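Local coordinates for protein magnesium transporter MgtE (Enterococcus faecalis, PDB 2OUX) that probably carries magnesium ions across the cell membrane as a homodimer, this chain being its cytosolic part with the N domain and paired CBS domains, at residues N76-L81 and K110-K115; Y88-L93 and S118-E123. All blocks are in the same frame, centred on the assembly; numbering follows the deposited sequence.

Interaction 1. Residues N76-L81 and K110-K115; sequences NMKDYL and KSQKAK
Q112 reaches across from helix 110-118 to the backbone of K78, where helix 79-83 is about to begin. Its CB points at the other segment. CG is anti to the carbonyl carbon (chi1 -78°), and the chain runs on extended, which carries the amide over the gap. The nearest CA atoms of the two backbones, K78 CA and Q112 CA, are 7.9 Å apart. Q112 CD lies 3.9 Å from K78 O. At the tip the two amide atoms do different work. Q112 NE2 donates a hydrogen bond to K78 O, 3.1 Å away. The bond is nearly straight, with 170° at the hydrogen. K78 O lies almost in the plane of the Q112 amide, while the donor is tilted 30° from the carbonyl plane of K78. Q112 OE1 packs beside K78 CA at 3.5 Å and also touches K78 CB and K78 CG. Q112 NE2 also has a weak hydrogen bond to the Y116 hydroxyl, one turn on in its own helix. L81 CB is a loose apolar neighbour, 4.4 Å from Q112 NE2. The K78 side chain crosses that of Q112 at about a right angle and runs extended to a salt bridge with D109, a second polar tie between the same parts of the chain. L81 also packs on F67, L104 and L108. K78 is an N-cap residue by position. Its carbonyl, bound by Q112, links the start of helix 79-83 to helix 110-118 in the all-helical MgtE N domain.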
# COMPACT_ATOMS: atom_id res chain seq x y z
N ASN A 76 -27.26 1.13 9.63
CA ASN A 76 -28.28 0.14 9.40
C ASN A 76 -27.67 -1.15 9.94
O ASN A 76 -28.22 -2.24 9.72
CB ASN A 76 -28.67 -0.02 7.92
CG ASN A 76 -29.93 -0.87 7.75
OD1 ASN A 76 -31.02 -0.48 8.20
ND2 ASN A 76 -29.79 -2.05 7.15
N MSE A 77 -26.55 -1.01 10.65
CA MSE A 77 -25.92 -2.18 11.26
C MSE A 77 -26.96 -2.53 12.28
O MSE A 77 -28.15 -2.32 12.04
CB MSE A 77 -24.58 -1.87 11.96
CG MSE A 77 -23.42 -1.42 11.05
SE MSE A 77 -22.69 -2.78 9.87
CE MSE A 77 -22.99 -1.84 8.22
N LYS A 78 -26.55 -3.04 13.43
CA LYS A 78 -27.54 -3.40 14.44
C LYS A 78 -28.53 -4.42 13.86
O LYS A 78 -28.50 -5.60 14.22
CB LYS A 78 -28.29 -2.15 14.92
CG LYS A 78 -27.46 -1.21 15.79
CD LYS A 78 -28.29 -0.08 16.37
CE LYS A 78 -27.43 0.85 17.22
NZ LYS A 78 -28.20 2.00 17.77
N ASP A 79 -29.40 -3.96 12.96
CA ASP A 79 -30.36 -4.87 12.35
C ASP A 79 -29.80 -5.78 11.26
O ASP A 79 -30.38 -6.83 10.99
CB ASP A 79 -31.61 -4.13 11.83
CG ASP A 79 -31.34 -2.70 11.45
OD1 ASP A 79 -30.34 -2.45 10.74
OD2 ASP A 79 -32.14 -1.83 11.84
N TYR A 80 -28.69 -5.40 10.61
CA TYR A 80 -28.11 -6.32 9.61
C TYR A 80 -27.78 -7.55 10.43
O TYR A 80 -28.12 -8.67 10.07
CB TYR A 80 -26.80 -5.80 9.00
CG TYR A 80 -26.94 -4.83 7.86
CD1 TYR A 80 -27.94 -4.98 6.89
CD2 TYR A 80 -26.03 -3.77 7.71
CE1 TYR A 80 -28.03 -4.10 5.81
CE2 TYR A 80 -26.12 -2.89 6.64
CZ TYR A 80 -27.11 -3.06 5.69
OH TYR A 80 -27.19 -2.19 4.63
N LEU A 81 -27.11 -7.31 11.56
CA LEU A 81 -26.71 -8.39 12.44
C LEU A 81 -27.91 -9.05 13.13
O LEU A 81 -27.93 -10.27 13.31
CB LEU A 81 -25.74 -7.87 13.50
CG LEU A 81 -24.46 -7.17 13.04
CD1 LEU A 81 -23.37 -7.43 14.08
CD2 LEU A 81 -24.00 -7.72 11.68
N LYS A 110 -25.05 -1.77 23.58
CA LYS A 110 -24.30 -2.46 24.62
C LYS A 110 -24.75 -3.91 24.84
O LYS A 110 -23.94 -4.75 25.25
CB LYS A 110 -24.39 -1.68 25.94
CG LYS A 110 -23.84 -0.25 25.85
CD LYS A 110 -22.38 -0.21 25.36
CE LYS A 110 -21.42 -0.90 26.33
NZ LYS A 110 -20.00 -0.83 25.87
N SER A 111 -26.02 -4.19 24.57
CA SER A 111 -26.56 -5.54 24.74
C SER A 111 -26.07 -6.51 23.66
O SER A 111 -25.50 -7.56 23.98
CB SER A 111 -28.09 -5.52 24.72
OG SER A 111 -28.61 -4.86 25.86
N GLN A 112 -26.30 -6.16 22.40
CA GLN A 112 -25.87 -7.01 21.28
C GLN A 112 -24.39 -7.36 21.42
O GLN A 112 -24.01 -8.52 21.31
CB GLN A 112 -26.10 -6.30 19.94
CG GLN A 112 -27.55 -6.32 19.44
CD GLN A 112 -27.69 -5.82 18.00
OE1 GLN A 112 -27.51 -4.63 17.72
NE2 GLN A 112 -28.01 -6.73 17.08
N LYS A 113 -23.58 -6.34 21.66
CA LYS A 113 -22.14 -6.50 21.81
C LYS A 113 -21.74 -7.65 22.75
O LYS A 113 -20.85 -8.43 22.43
CB LYS A 113 -21.53 -5.18 22.31
CG LYS A 113 -20.02 -5.19 22.46
CD LYS A 113 -19.52 -3.84 22.92
CE LYS A 113 -18.02 -3.87 23.17
NZ LYS A 113 -17.66 -4.88 24.21
N ALA A 114 -22.40 -7.75 23.90
CA ALA A 114 -22.08 -8.82 24.83
C ALA A 114 -22.66 -10.15 24.37
O ALA A 114 -22.03 -11.19 24.49
CB ALA A 114 -22.61 -8.49 26.23
N LYS A 115 -23.87 -10.10 23.82
CA LYS A 115 -24.53 -11.31 23.36
C LYS A 115 -23.74 -12.01 22.25
O LYS A 115 -23.50 -13.21 22.32
CB LYS A 115 -25.96 -10.98 22.89
CG LYS A 115 -26.11 -10.70 21.41
CD LYS A 115 -26.81 -11.85 20.70
CE LYS A 115 -28.32 -11.80 20.90
NZ LYS A 115 -28.89 -10.52 20.38

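Interaction 2. Residues Y88-L93 and S118-E123; sequences YAADML and SLLSSE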
# COMPACT_ATOMS: atom_id res chain seq x y z
N TYR A 88 -24.76 -17.46 13.41
CA TYR A 88 -24.18 -17.10 12.12
C TYR A 88 -23.43 -15.77 12.24
O TYR A 88 -22.30 -15.64 11.76
CB TYR A 88 -25.29 -16.99 11.07
CG TYR A 88 -24.81 -16.71 9.66
CD1 TYR A 88 -24.25 -17.72 8.88
CD2 TYR A 88 -24.96 -15.45 9.10
CE1 TYR A 88 -23.85 -17.47 7.56
CE2 TYR A 88 -24.57 -15.19 7.79
CZ TYR A 88 -24.02 -16.20 7.03
OH TYR A 88 -23.65 -15.93 5.73
N ALA A 89 -24.07 -14.78 12.88
CA ALA A 89 -23.46 -13.46 13.07
C ALA A 89 -22.14 -13.58 13.82
O ALA A 89 -21.12 -13.02 13.41
CB ALA A 89 -24.42 -12.53 13.82
N ALA A 90 -22.16 -14.33 14.92
CA ALA A 90 -20.97 -14.52 15.73
C ALA A 90 -19.82 -15.11 14.92
O ALA A 90 -18.69 -14.63 14.99
CB ALA A 90 -21.29 -15.42 16.93
N ASP A 91 -20.10 -16.16 14.15
CA ASP A 91 -19.06 -16.78 13.34
C ASP A 91 -18.47 -15.79 12.34
O ASP A 91 -17.28 -15.83 12.02
CB ASP A 91 -19.62 -17.99 12.59
CG ASP A 91 -19.98 -19.13 13.52
OD1 ASP A 91 -19.40 -19.19 14.62
OD2 ASP A 91 -20.83 -19.97 13.13
N MSE A 92 -19.33 -14.91 11.84
CA MSE A 92 -18.95 -13.91 10.87
C MSE A 92 -18.09 -12.83 11.52
O MSE A 92 -17.14 -12.34 10.91
CB MSE A 92 -20.21 -13.30 10.24
CG MSE A 92 -19.97 -12.38 9.06
SE MSE A 92 -19.56 -10.57 9.60
CE MSE A 92 -21.31 -9.78 9.34
N LEU A 93 -18.42 -12.46 12.76
CA LEU A 93 -17.64 -11.46 13.47
C LEU A 93 -16.26 -12.03 13.77
O LEU A 93 -15.26 -11.31 13.74
CB LEU A 93 -18.32 -11.05 14.79
CG LEU A 93 -19.51 -10.08 14.72
CD1 LEU A 93 -20.31 -10.17 16.02
CD2 LEU A 93 -19.01 -8.66 14.47
N SER A 118 -20.59 -13.26 23.57
CA SER A 118 -20.79 -14.45 24.39
C SER A 118 -20.84 -15.71 23.53
O SER A 118 -20.43 -16.78 23.96
CB SER A 118 -22.09 -14.32 25.19
OG SER A 118 -23.22 -14.45 24.35
N LEU A 119 -21.34 -15.56 22.31
CA LEU A 119 -21.47 -16.69 21.38
C LEU A 119 -20.14 -17.21 20.84
O LEU A 119 -20.10 -18.22 20.14
CB LEU A 119 -22.38 -16.29 20.21
CG LEU A 119 -23.81 -15.90 20.60
CD1 LEU A 119 -24.53 -15.29 19.42
CD2 LEU A 119 -24.53 -17.14 21.09
N LEU A 120 -19.05 -16.52 21.18
CA LEU A 120 -17.72 -16.91 20.71
C LEU A 120 -16.91 -17.67 21.74
O LEU A 120 -17.01 -17.39 22.94
CB LEU A 120 -16.92 -15.68 20.28
CG LEU A 120 -17.44 -14.77 19.18
CD1 LEU A 120 -16.40 -13.70 18.91
CD2 LEU A 120 -17.73 -15.57 17.92
N SER A 121 -16.10 -18.61 21.28
CA SER A 121 -15.24 -19.38 22.17
C SER A 121 -14.14 -18.46 22.68
O SER A 121 -14.08 -17.28 22.32
CB SER A 121 -14.61 -20.56 21.43
OG SER A 121 -13.45 -20.17 20.72
N SER A 122 -13.26 -19.00 23.52
CA SER A 122 -12.17 -18.22 24.08
C SER A 122 -11.17 -17.79 23.01
O SER A 122 -10.74 -16.64 22.98
CB SER A 122 -11.46 -19.03 25.16
OG SER A 122 -10.44 -18.27 25.78
N GLU A 123 -10.81 -18.72 22.14
CA GLU A 123 -9.86 -18.44 21.07
C GLU A 123 -10.44 -17.50 20.01
O GLU A 123 -9.71 -16.70 19.42
CB GLU A 123 -9.42 -19.74 20.41
CG GLU A 123 -8.42 -19.54 19.28
CD GLU A 123 -8.56 -20.57 18.18
OE1 GLU A 123 -8.46 -21.78 18.49
OE2 GLU A 123 -8.78 -20.17 17.02
O HOH W 1 -19.08 -19.10 17.45
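The backbones come closest at A90 and L119, 6.1 Å from CA to CA, where helix 86-93 passes the turn that joins helices 110-118 and 122-131. The small side chain of A90 is consistent with this close approach. Its CB points at the turn and meets two leucines. L119 CB lies 3.6 Å from A90 CB, and L119 CD1 touches the same methyl more loosely. L120 CD2 stands 3.7 Å from A90 CB. The same L120 methyl comes 3.2 Å from A90 O, so it packs tightly against the carbonyl oxygen as well as the methyl group. L120 starts out across the contact rather than straight at it. CG lies beside the backbone N (chi1 -59°), and the branched end comes nearer the helix and also touches A94. D91 takes part through a water. Its CB points away from the turn, but the carboxylate swings nearer, and water 1 lies 2.8 Å from D91 OD1 and 3.0 Å from L119 O. Further acceptors compete for the protons of this water, so the bridge may not be made all the time. No direct hydrogen bond joins the segments. D91 and L119 are exposed, while A90 is buried. The contact is therefore mainly apolar, held by the fit of two leucines around one alanine methyl, with a solvent-mediated polar link at its outer margin.

Both contacts lie within the MgtE N domain, with centres 13 Å apart. Their segments alternate along the chain. Helices 79-83 and 86-93 follow each other, as do 110-118 and 122-131, so both contacts bring the 76-93 part of the chain against the 110-123 part. They also touch: L81 CD2 packs on the CE of M92 at 4.1 Å. Interaction 1 is polar and depends on one direct side-chain to backbone bond. Interaction 2 buries more surface, 161 against 103 Å², and is apolar with a water at its edge. Neither is fully core. The K78-Q112 bond joins partly exposed residues, with buried L81 only at its side. Interaction 2 centres on buried A90, with exposed L119 and D91 outside.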